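Local structure of OR486 (4R80) at residues T56-K61 with V68-E73; R10-A15 with I40-E45; E21-S26 with L44-N49. The protein is of unknown function but was designed from scratch as a beta-sheet protein that adopts the cystatin fold. All coordinates share one frame; numbering follows the deposited sequence.

Contact 1: residues T56-K61 with V68-E73; sequences TVEVEK and VKRITE
Val57 and Val68 meet on the inner face of this antiparallel pair, where CG2 of Val57 comes within 3.7 Å of CG1 of Val68 and the two side chains cross at about a right angle. Backbone bonds hold the strands: Thr56 and Thr72 exchange two, while Glu58 N reaches Arg70 O at 2.7 Å. Lys69 N then bonds back to Glu58 O, almost in line with the carbonyl, so Lys69 and Arg70 both face Glu58 in a classic beta bulge that shifts the register by one.

The other face, with Thr56, Glu58, Arg70 and Thr72, is more open to solvent. Glu58 and Arg70 run alongside each other in the same direction; with CG anti to the carbonyl carbon (chi1 -61°) and the chain extended beyond it, Glu58 brings OE1 to 3.2 Å from Arg70 CD, yet the salt bridge from OE1 to Arg70 NE is long at 3.8 Å. The carboxylate and guanidinium planes differ by 39°. A glutamine in place of Glu58 would probably leave the Arg70 guanidinium without its nearby negative charge. Farther along, a water links Thr56 O to Thr72 OG1.

Val57 and Val59 look onto helix 4-22 through Ala11 and Ala15, and strand 39-48 lies along the other edge of strand 51-62.

Contact 2: residues R10-A15 with I40-E45; sequences RAKQVA and IRVELE
Ala11 sets its CB against the flank of Ile40, whose CD1 is the nearest atom at 3.6 Å; the methyl also reaches Ile40 CB at 3.9 Å, with CG1 and CG2 only slightly farther off. Ile40 turns CG1 to the side of its backbone N (chi1 -49°), and the extended branch beyond carries CD1 across the Ala11 methyl.

One helical turn later Ala15 does the same for the next inward residue of the strand: its CB lies 3.9 Å from Val42 CB and equally near CG2. Lys12 adds a second contact to the same valine. Val42 CG2 sits 3.9 Å from Lys12 CA, while CG1 meets Lys12 CG more loosely, the aliphatic stem running nearly perpendicular to the valine before the rest of the lysine leads away.

The short segments approach to 8.6 Å between axes and cross at -51°, the helix lying diagonally over the sheet as expected of the cystatin fold. Val57 of the adjoining strand packs on both Ala15 and Val42, and Phe66 of strand 65-76 also touches Ala11.

No hydrogen bond spans the two segments. Cohesion here is apolar and depends on fit: alanine methyls let the helix settle close, and branched strand residues fill the space beneath it.

Contact 3: residues E21-S26 with L44-N49; sequences EQNPSS and LEITEN
Ser26 swings OG anti to its own N (chi1 167°) and onto Ile46, while Glu48 places CG between its N and carbonyl carbon (chi1 62°) and from there runs out extended, bringing the carboxylate beside the Ser25-Ser26 backbone. Ser26 OG lies just 3.1 Å from Ile46 CG2, a tight fit, and 3.6 Å from CD1.

That same CD1 spreads over the flat of the Asn23 amide, 3.8 Å from CG and nearly as close to OD1 and ND2. The amide is held by the bond from ND2 to Ile19 O in the last turn of the helix.

Asn23 is the first residue to leave helical geometry, and the chain then reverses through an inverse gamma turn centred on Ser25, with a weak bond from Ser26 N to Pro24 O. This is the connection that takes the long helix of the cystatin fold into strand 28-36 of the sheet it covers; Ile46 also packs on Ile19, Thr53 and Ile55.

Farther along the strand, Glu48 OE1 stands 2.8 Å from Ser25 O. Both are acceptors, so this is not a hydrogen bond and the exact placing of the carboxylate is doubtful. Ser26 CB also touches the carboxylate, 3.3 Å from Glu48 OE1.

From the N terminus, helix 4-22 comes first, and both contact 2 and contact 3 start on it or just past its end. Contact 2 closes a long loop holding the rest of the helix and all of strand 28-36; contact 3 begins later, within that loop, and ends on the same strand 39-48, where the two share Leu44 and Glu45. Between them they fasten the helix's middle and its exit to that one strand. Contact 1 follows in series, closing the short hairpin of strands 51-62 and 65-76. Strand 51-62 bonds to strand 39-48 through Val57 and Val59, and Val57 CG1 reaches both Ala15 and Leu44, joining hairpin, helix and central strand.

Contact 1: residues T56-K61 with V68-E73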
loop_
_atom_site.group_PDB
_atom_site.type_symbol
_atom_site.label_atom_id
_atom_site.label_comp_id
_atom_site.label_asym_id
_atom_site.label_seq_id
_atom_site.Cartn_x
_atom_site.Cartn_y
_atom_site.Cartn_z
ATOM N N THR A 56 3.009 -0.637 -5.721
ATOM C CA THR A 56 1.571 -0.868 -5.763
ATOM C C THR A 56 1.220 -2.129 -4.981
ATOM O O THR A 56 1.664 -3.223 -5.325
ATOM C CB THR A 56 1.065 -1.013 -7.208
ATOM O OG1 THR A 56 1.318 0.197 -7.931
ATOM C CG2 THR A 56 -0.427 -1.306 -7.222
ATOM N N VAL A 57 0.435 -1.972 -3.921
ATOM C CA VAL A 57 -0.007 -3.109 -3.119
ATOM C C VAL A 57 -1.520 -3.302 -3.176
ATOM O O VAL A 57 -2.289 -2.379 -2.904
ATOM C CB VAL A 57 0.456 -2.988 -1.660
ATOM C CG1 VAL A 57 0.252 -1.588 -1.184
ATOM C CG2 VAL A 57 -0.291 -3.973 -0.774
ATOM N N GLU A 58 -1.939 -4.505 -3.553
ATOM C CA GLU A 58 -3.353 -4.859 -3.588
ATOM C C GLU A 58 -3.832 -5.461 -2.267
ATOM O O GLU A 58 -3.378 -6.530 -1.862
ATOM C CB GLU A 58 -3.636 -5.817 -4.743
ATOM C CG GLU A 58 -3.308 -5.238 -6.103
ATOM C CD GLU A 58 -3.603 -6.205 -7.229
ATOM O OE1 GLU A 58 -4.030 -7.343 -6.940
ATOM O OE2 GLU A 58 -3.407 -5.827 -8.403
ATOM N N VAL A 59 -4.741 -4.760 -1.597
ATOM C CA VAL A 59 -5.304 -5.233 -0.337
ATOM C C VAL A 59 -6.706 -5.779 -0.573
ATOM O O VAL A 59 -7.526 -5.151 -1.243
ATOM C CB VAL A 59 -5.372 -4.100 0.705
ATOM C CG1 VAL A 59 -5.884 -4.629 2.034
ATOM C CG2 VAL A 59 -4.003 -3.449 0.870
ATOM N N GLU A 60 -6.976 -6.969 -0.028
ATOM C CA GLU A 60 -8.278 -7.603 -0.193
ATOM C C GLU A 60 -9.086 -7.663 1.101
ATOM O O GLU A 60 -8.573 -8.047 2.152
ATOM C CB GLU A 60 -8.117 -9.008 -0.778
ATOM C CG GLU A 60 -9.432 -9.727 -1.039
ATOM C CD GLU A 60 -10.287 -9.038 -2.094
ATOM O OE1 GLU A 60 -9.725 -8.343 -2.967
ATOM O OE2 GLU A 60 -11.526 -9.194 -2.049
ATOM N N LYS A 61 -10.362 -7.287 1.010
ATOM C CA LYS A 61 -11.287 -7.387 2.132
ATOM C C LYS A 61 -12.060 -8.700 2.086
ATOM O O LYS A 61 -12.848 -8.933 1.168
ATOM C CB LYS A 61 -12.276 -6.217 2.109
ATOM C CG LYS A 61 -13.483 -6.394 3.022
ATOM C CD LYS A 61 -14.514 -5.290 2.802
ATOM C CE LYS A 61 -15.742 -5.473 3.690
ATOM N NZ LYS A 61 -15.399 -5.456 5.136
ATOM N N VAL A 68 -3.078 -8.250 2.468
ATOM C CA VAL A 68 -2.291 -7.974 1.277
ATOM C C VAL A 68 -2.265 -9.223 0.405
ATOM O O VAL A 68 -2.052 -10.325 0.906
ATOM C CB VAL A 68 -0.848 -7.583 1.648
ATOM C CG1 VAL A 68 0.018 -7.466 0.402
ATOM C CG2 VAL A 68 -0.840 -6.280 2.435
ATOM N N LYS A 69 -2.499 -9.056 -0.894
ATOM C CA LYS A 69 -2.529 -10.193 -1.809
ATOM C C LYS A 69 -1.487 -10.071 -2.918
ATOM O O LYS A 69 -0.976 -11.079 -3.406
ATOM C CB LYS A 69 -3.929 -10.376 -2.408
ATOM C CG LYS A 69 -4.936 -11.006 -1.453
ATOM C CD LYS A 69 -4.730 -12.511 -1.326
ATOM C CE LYS A 69 -5.455 -13.268 -2.432
ATOM N NZ LYS A 69 -5.290 -14.746 -2.308
ATOM N N ARG A 70 -1.165 -8.840 -3.303
ATOM C CA ARG A 70 -0.189 -8.602 -4.365
ATOM C C ARG A 70 0.638 -7.336 -4.123
ATOM O O ARG A 70 0.101 -6.292 -3.753
ATOM C CB ARG A 70 -0.877 -8.538 -5.734
ATOM C CG ARG A 70 -1.346 -9.889 -6.268
ATOM C CD ARG A 70 -2.018 -9.755 -7.623
ATOM N NE ARG A 70 -1.117 -9.193 -8.624
ATOM C CZ ARG A 70 -0.444 -9.916 -9.514
ATOM N NH1 ARG A 70 -0.573 -11.235 -9.534
ATOM N NH2 ARG A 70 0.353 -9.315 -10.387
ATOM N N ILE A 71 1.947 -7.444 -4.331
ATOM C CA ILE A 71 2.857 -6.310 -4.183
ATOM C C ILE A 71 3.735 -6.152 -5.419
ATOM O O ILE A 71 4.420 -7.091 -5.824
ATOM C CB ILE A 71 3.775 -6.480 -2.957
ATOM C CG1 ILE A 71 2.951 -6.672 -1.684
ATOM C CG2 ILE A 71 4.706 -5.284 -2.817
ATOM C CD1 ILE A 71 3.789 -6.906 -0.451
ATOM N N THR A 72 3.716 -4.964 -6.016
ATOM C CA THR A 72 4.530 -4.697 -7.198
ATOM C C THR A 72 5.473 -3.509 -7.007
ATOM O O THR A 72 5.032 -2.389 -6.749
ATOM C CB THR A 72 3.652 -4.448 -8.439
ATOM O OG1 THR A 72 2.822 -5.593 -8.679
ATOM C CG2 THR A 72 4.516 -4.190 -9.663
ATOM N N GLU A 73 6.772 -3.765 -7.131
ATOM C CA GLU A 73 7.787 -2.722 -6.984
ATOM C C GLU A 73 8.582 -2.482 -8.263
ATOM O O GLU A 73 8.932 -3.415 -8.979
ATOM C CB GLU A 73 8.742 -3.021 -5.825
ATOM C CG GLU A 73 8.187 -2.681 -4.457
ATOM C CD GLU A 73 9.194 -2.910 -3.348
ATOM O OE1 GLU A 73 8.896 -3.693 -2.422
ATOM O OE2 GLU A 73 10.276 -2.286 -3.390
HETATM O O HOH W 1 0.574 -4.969 -6.880
#

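Contact 2: residues R10-A15 with I40-E45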
loop_
_atom_site.group_PDB
_atom_site.type_symbol
_atom_site.label_atom_id
_atom_site.label_comp_id
_atom_site.label_asym_id
_atom_site.label_seq_id
_atom_site.Cartn_x
_atom_site.Cartn_y
_atom_site.Cartn_z
ATOM N N ARG A 10 -8.148 1.658 6.452
ATOM C CA ARG A 10 -7.592 0.412 6.968
ATOM C C ARG A 10 -6.679 -0.266 5.943
ATOM O O ARG A 10 -5.587 -0.728 6.278
ATOM C CB ARG A 10 -8.713 -0.538 7.397
ATOM C CG ARG A 10 -9.498 -0.071 8.615
ATOM C CD ARG A 10 -10.657 -1.012 8.936
ATOM N NE ARG A 10 -10.225 -2.379 9.215
ATOM C CZ ARG A 10 -11.052 -3.376 9.505
ATOM N NH1 ARG A 10 -12.362 -3.172 9.554
ATOM N NH2 ARG A 10 -10.563 -4.588 9.735
ATOM N N ALA A 11 -7.130 -0.311 4.692
ATOM C CA ALA A 11 -6.362 -0.949 3.628
ATOM C C ALA A 11 -5.053 -0.213 3.397
ATOM O O ALA A 11 -4.021 -0.835 3.147
ATOM C CB ALA A 11 -7.171 -1.007 2.340
ATOM N N LYS A 12 -5.096 1.111 3.489
ATOM C CA LYS A 12 -3.897 1.919 3.312
ATOM C C LYS A 12 -2.894 1.662 4.432
ATOM O O LYS A 12 -1.690 1.578 4.190
ATOM C CB LYS A 12 -4.241 3.408 3.262
ATOM C CG LYS A 12 -3.037 4.303 2.995
ATOM C CD LYS A 12 -3.399 5.778 3.080
ATOM C CE LYS A 12 -3.490 6.238 4.525
ATOM N NZ LYS A 12 -2.178 6.109 5.219
ATOM N N GLN A 13 -3.397 1.531 5.657
ATOM C CA GLN A 13 -2.539 1.297 6.813
ATOM C C GLN A 13 -1.967 -0.118 6.832
ATOM O O GLN A 13 -0.819 -0.322 7.228
ATOM C CB GLN A 13 -3.301 1.576 8.110
ATOM C CG GLN A 13 -3.634 3.045 8.323
ATOM C CD GLN A 13 -4.369 3.296 9.624
ATOM O OE1 GLN A 13 -4.651 2.367 10.382
ATOM N NE2 GLN A 13 -4.685 4.558 9.890
ATOM N N VAL A 14 -2.762 -1.088 6.392
ATOM C CA VAL A 14 -2.293 -2.464 6.276
ATOM C C VAL A 14 -1.199 -2.508 5.221
ATOM O O VAL A 14 -0.163 -3.150 5.397
ATOM C CB VAL A 14 -3.435 -3.422 5.875
ATOM C CG1 VAL A 14 -2.878 -4.759 5.404
ATOM C CG2 VAL A 14 -4.396 -3.620 7.036
ATOM N N ALA A 15 -1.442 -1.797 4.128
ATOM C CA ALA A 15 -0.502 -1.716 3.023
ATOM C C ALA A 15 0.789 -1.008 3.421
ATOM O O ALA A 15 1.883 -1.470 3.098
ATOM C CB ALA A 15 -1.148 -0.995 1.864
ATOM N N ILE A 40 -8.749 -3.248 -2.770
ATOM C CA ILE A 40 -8.246 -1.880 -2.701
ATOM C C ILE A 40 -6.782 -1.790 -3.126
ATOM O O ILE A 40 -5.932 -2.544 -2.651
ATOM C CB ILE A 40 -8.431 -1.277 -1.294
ATOM C CG1 ILE A 40 -9.869 -1.493 -0.815
ATOM C CG2 ILE A 40 -8.110 0.208 -1.302
ATOM C CD1 ILE A 40 -10.233 -0.710 0.424
ATOM N N ARG A 41 -6.498 -0.854 -4.025
ATOM C CA ARG A 41 -5.155 -0.669 -4.556
ATOM C C ARG A 41 -4.492 0.560 -3.949
ATOM O O ARG A 41 -4.996 1.675 -4.076
ATOM C CB ARG A 41 -5.186 -0.558 -6.081
ATOM C CG ARG A 41 -5.578 -1.844 -6.791
ATOM C CD ARG A 41 -5.553 -1.667 -8.300
ATOM N NE ARG A 41 -5.819 -2.918 -9.005
ATOM C CZ ARG A 41 -7.030 -3.327 -9.370
ATOM N NH1 ARG A 41 -8.094 -2.584 -9.097
ATOM N NH2 ARG A 41 -7.178 -4.480 -10.008
ATOM N N VAL A 42 -3.363 0.345 -3.281
ATOM C CA VAL A 42 -2.646 1.428 -2.623
ATOM C C VAL A 42 -1.296 1.661 -3.293
ATOM O O VAL A 42 -0.462 0.759 -3.374
ATOM C CB VAL A 42 -2.428 1.135 -1.128
ATOM C CG1 VAL A 42 -1.741 2.311 -0.453
ATOM C CG2 VAL A 42 -3.752 0.821 -0.451
ATOM N N GLU A 43 -1.099 2.880 -3.784
ATOM C CA GLU A 43 0.140 3.261 -4.444
ATOM C C GLU A 43 1.038 4.014 -3.469
ATOM O O GLU A 43 0.632 5.020 -2.890
ATOM C CB GLU A 43 -0.178 4.141 -5.652
ATOM C CG GLU A 43 -1.041 3.447 -6.695
ATOM C CD GLU A 43 -1.453 4.369 -7.824
ATOM O OE1 GLU A 43 -0.697 5.314 -8.133
ATOM O OE2 GLU A 43 -2.546 4.159 -8.392
ATOM N N LEU A 44 2.263 3.525 -3.291
ATOM C CA LEU A 44 3.206 4.154 -2.374
ATOM C C LEU A 44 4.522 4.429 -3.085
ATOM O O LEU A 44 4.873 3.755 -4.052
ATOM C CB LEU A 44 3.450 3.270 -1.144
ATOM C CG LEU A 44 2.224 2.734 -0.401
ATOM C CD1 LEU A 44 1.825 1.413 -0.999
ATOM C CD2 LEU A 44 2.494 2.570 1.082
ATOM N N GLU A 45 5.251 5.433 -2.593
ATOM C CA GLU A 45 6.534 5.806 -3.172
ATOM C C GLU A 45 7.617 5.902 -2.102
ATOM O O GLU A 45 7.407 6.473 -1.036
ATOM C CB GLU A 45 6.413 7.140 -3.916
ATOM C CG GLU A 45 7.701 7.600 -4.593
ATOM C CD GLU A 45 7.498 8.804 -5.490
ATOM O OE1 GLU A 45 6.333 9.176 -5.727
ATOM O OE2 GLU A 45 8.502 9.378 -5.958
#

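Contact 3: residues E21-S26 with L44-N49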
loop_
_atom_site.group_PDB
_atom_site.type_symbol
_atom_site.label_atom_id
_atom_site.label_comp_id
_atom_site.label_asym_id
_atom_site.label_seq_id
_atom_site.Cartn_x
_atom_site.Cartn_y
_atom_site.Cartn_z
ATOM N N GLU A 21 7.668 -2.635 7.080
ATOM C CA GLU A 21 8.338 -3.833 7.578
ATOM C C GLU A 21 9.421 -4.318 6.618
ATOM O O GLU A 21 10.507 -4.717 7.040
ATOM C CB GLU A 21 7.325 -4.947 7.853
ATOM C CG GLU A 21 6.442 -4.686 9.062
ATOM C CD GLU A 21 5.363 -5.736 9.239
ATOM O OE1 GLU A 21 5.170 -6.553 8.315
ATOM O OE2 GLU A 21 4.709 -5.744 10.304
ATOM N N GLN A 22 9.117 -4.282 5.323
ATOM C CA GLN A 22 10.057 -4.717 4.297
ATOM C C GLN A 22 11.126 -3.661 4.033
ATOM O O GLN A 22 12.160 -3.949 3.431
ATOM C CB GLN A 22 9.315 -5.046 3.000
ATOM C CG GLN A 22 8.370 -6.232 3.107
ATOM C CD GLN A 22 7.714 -6.572 1.784
ATOM O OE1 GLN A 22 7.780 -5.798 0.828
ATOM N NE2 GLN A 22 7.077 -7.736 1.719
ATOM N N ASN A 23 10.872 -2.436 4.484
ATOM C CA ASN A 23 11.812 -1.339 4.292
ATOM C C ASN A 23 12.001 -0.536 5.576
ATOM O O ASN A 23 11.448 0.552 5.724
ATOM C CB ASN A 23 11.342 -0.425 3.159
ATOM C CG ASN A 23 11.177 -1.166 1.844
ATOM O OD1 ASN A 23 12.109 -1.247 1.044
ATOM N ND2 ASN A 23 9.990 -1.717 1.619
ATOM N N PRO A 24 12.796 -1.090 6.514
ATOM C CA PRO A 24 12.989 -0.537 7.863
ATOM C C PRO A 24 13.523 0.889 7.900
ATOM O O PRO A 24 12.927 1.747 8.552
ATOM C CB PRO A 24 14.008 -1.505 8.487
ATOM C CG PRO A 24 14.678 -2.162 7.334
ATOM C CD PRO A 24 13.621 -2.279 6.282
ATOM N N SER A 25 14.628 1.145 7.210
ATOM C CA SER A 25 15.237 2.467 7.230
ATOM C C SER A 25 14.694 3.324 6.096
ATOM O O SER A 25 15.465 3.901 5.326
ATOM C CB SER A 25 16.758 2.352 7.122
ATOM O OG SER A 25 17.153 2.008 5.805
ATOM N N SER A 26 13.375 3.410 5.997
ATOM C CA SER A 26 12.757 4.111 4.879
ATOM C C SER A 26 11.552 4.950 5.280
ATOM O O SER A 26 10.793 4.587 6.177
ATOM C CB SER A 26 12.354 3.106 3.797
ATOM O OG SER A 26 11.492 3.700 2.845
ATOM N N LEU A 44 2.263 3.525 -3.291
ATOM C CA LEU A 44 3.206 4.154 -2.374
ATOM C C LEU A 44 4.522 4.429 -3.085
ATOM O O LEU A 44 4.873 3.755 -4.052
ATOM C CB LEU A 44 3.450 3.270 -1.144
ATOM C CG LEU A 44 2.224 2.734 -0.401
ATOM C CD1 LEU A 44 1.825 1.413 -0.999
ATOM C CD2 LEU A 44 2.494 2.570 1.082
ATOM N N GLU A 45 5.251 5.433 -2.593
ATOM C CA GLU A 45 6.534 5.806 -3.172
ATOM C C GLU A 45 7.617 5.902 -2.102
ATOM O O GLU A 45 7.407 6.473 -1.036
ATOM C CB GLU A 45 6.413 7.140 -3.916
ATOM C CG GLU A 45 7.701 7.600 -4.593
ATOM C CD GLU A 45 7.498 8.804 -5.490
ATOM O OE1 GLU A 45 6.333 9.176 -5.727
ATOM O OE2 GLU A 45 8.502 9.378 -5.958
ATOM N N ILE A 46 8.783 5.335 -2.407
ATOM C CA ILE A 46 9.952 5.423 -1.539
ATOM C C ILE A 46 11.082 6.174 -2.241
ATOM O O ILE A 46 11.380 5.916 -3.406
ATOM C CB ILE A 46 10.449 4.024 -1.111
ATOM C CG1 ILE A 46 9.354 3.271 -0.354
ATOM C CG2 ILE A 46 11.693 4.124 -0.244
ATOM C CD1 ILE A 46 9.806 1.943 0.202
ATOM N N THR A 47 11.711 7.104 -1.525
ATOM C CA THR A 47 12.828 7.865 -2.075
ATOM C C THR A 47 13.986 7.897 -1.086
ATOM O O THR A 47 14.008 8.687 -0.146
ATOM C CB THR A 47 12.428 9.312 -2.435
ATOM O OG1 THR A 47 11.403 9.290 -3.435
ATOM C CG2 THR A 47 13.632 10.082 -2.972
ATOM N N GLU A 48 14.955 7.008 -1.308
ATOM C CA GLU A 48 16.102 6.871 -0.423
ATOM C C GLU A 48 17.341 6.434 -1.201
ATOM O O GLU A 48 17.237 5.686 -2.176
ATOM C CB GLU A 48 15.823 5.880 0.708
ATOM C CG GLU A 48 15.539 4.463 0.238
ATOM C CD GLU A 48 15.185 3.530 1.381
ATOM O OE1 GLU A 48 15.233 3.972 2.547
ATOM O OE2 GLU A 48 14.855 2.356 1.112
ATOM N N ASN A 49 18.502 6.914 -0.768
ATOM C CA ASN A 49 19.791 6.523 -1.341
ATOM C C ASN A 49 19.870 6.736 -2.850
ATOM O O ASN A 49 20.380 5.889 -3.583
ATOM C CB ASN A 49 20.091 5.056 -1.013
ATOM C CG ASN A 49 19.891 4.735 0.450
ATOM O OD1 ASN A 49 19.288 5.510 1.197
ATOM N ND2 ASN A 49 20.382 3.578 0.880
#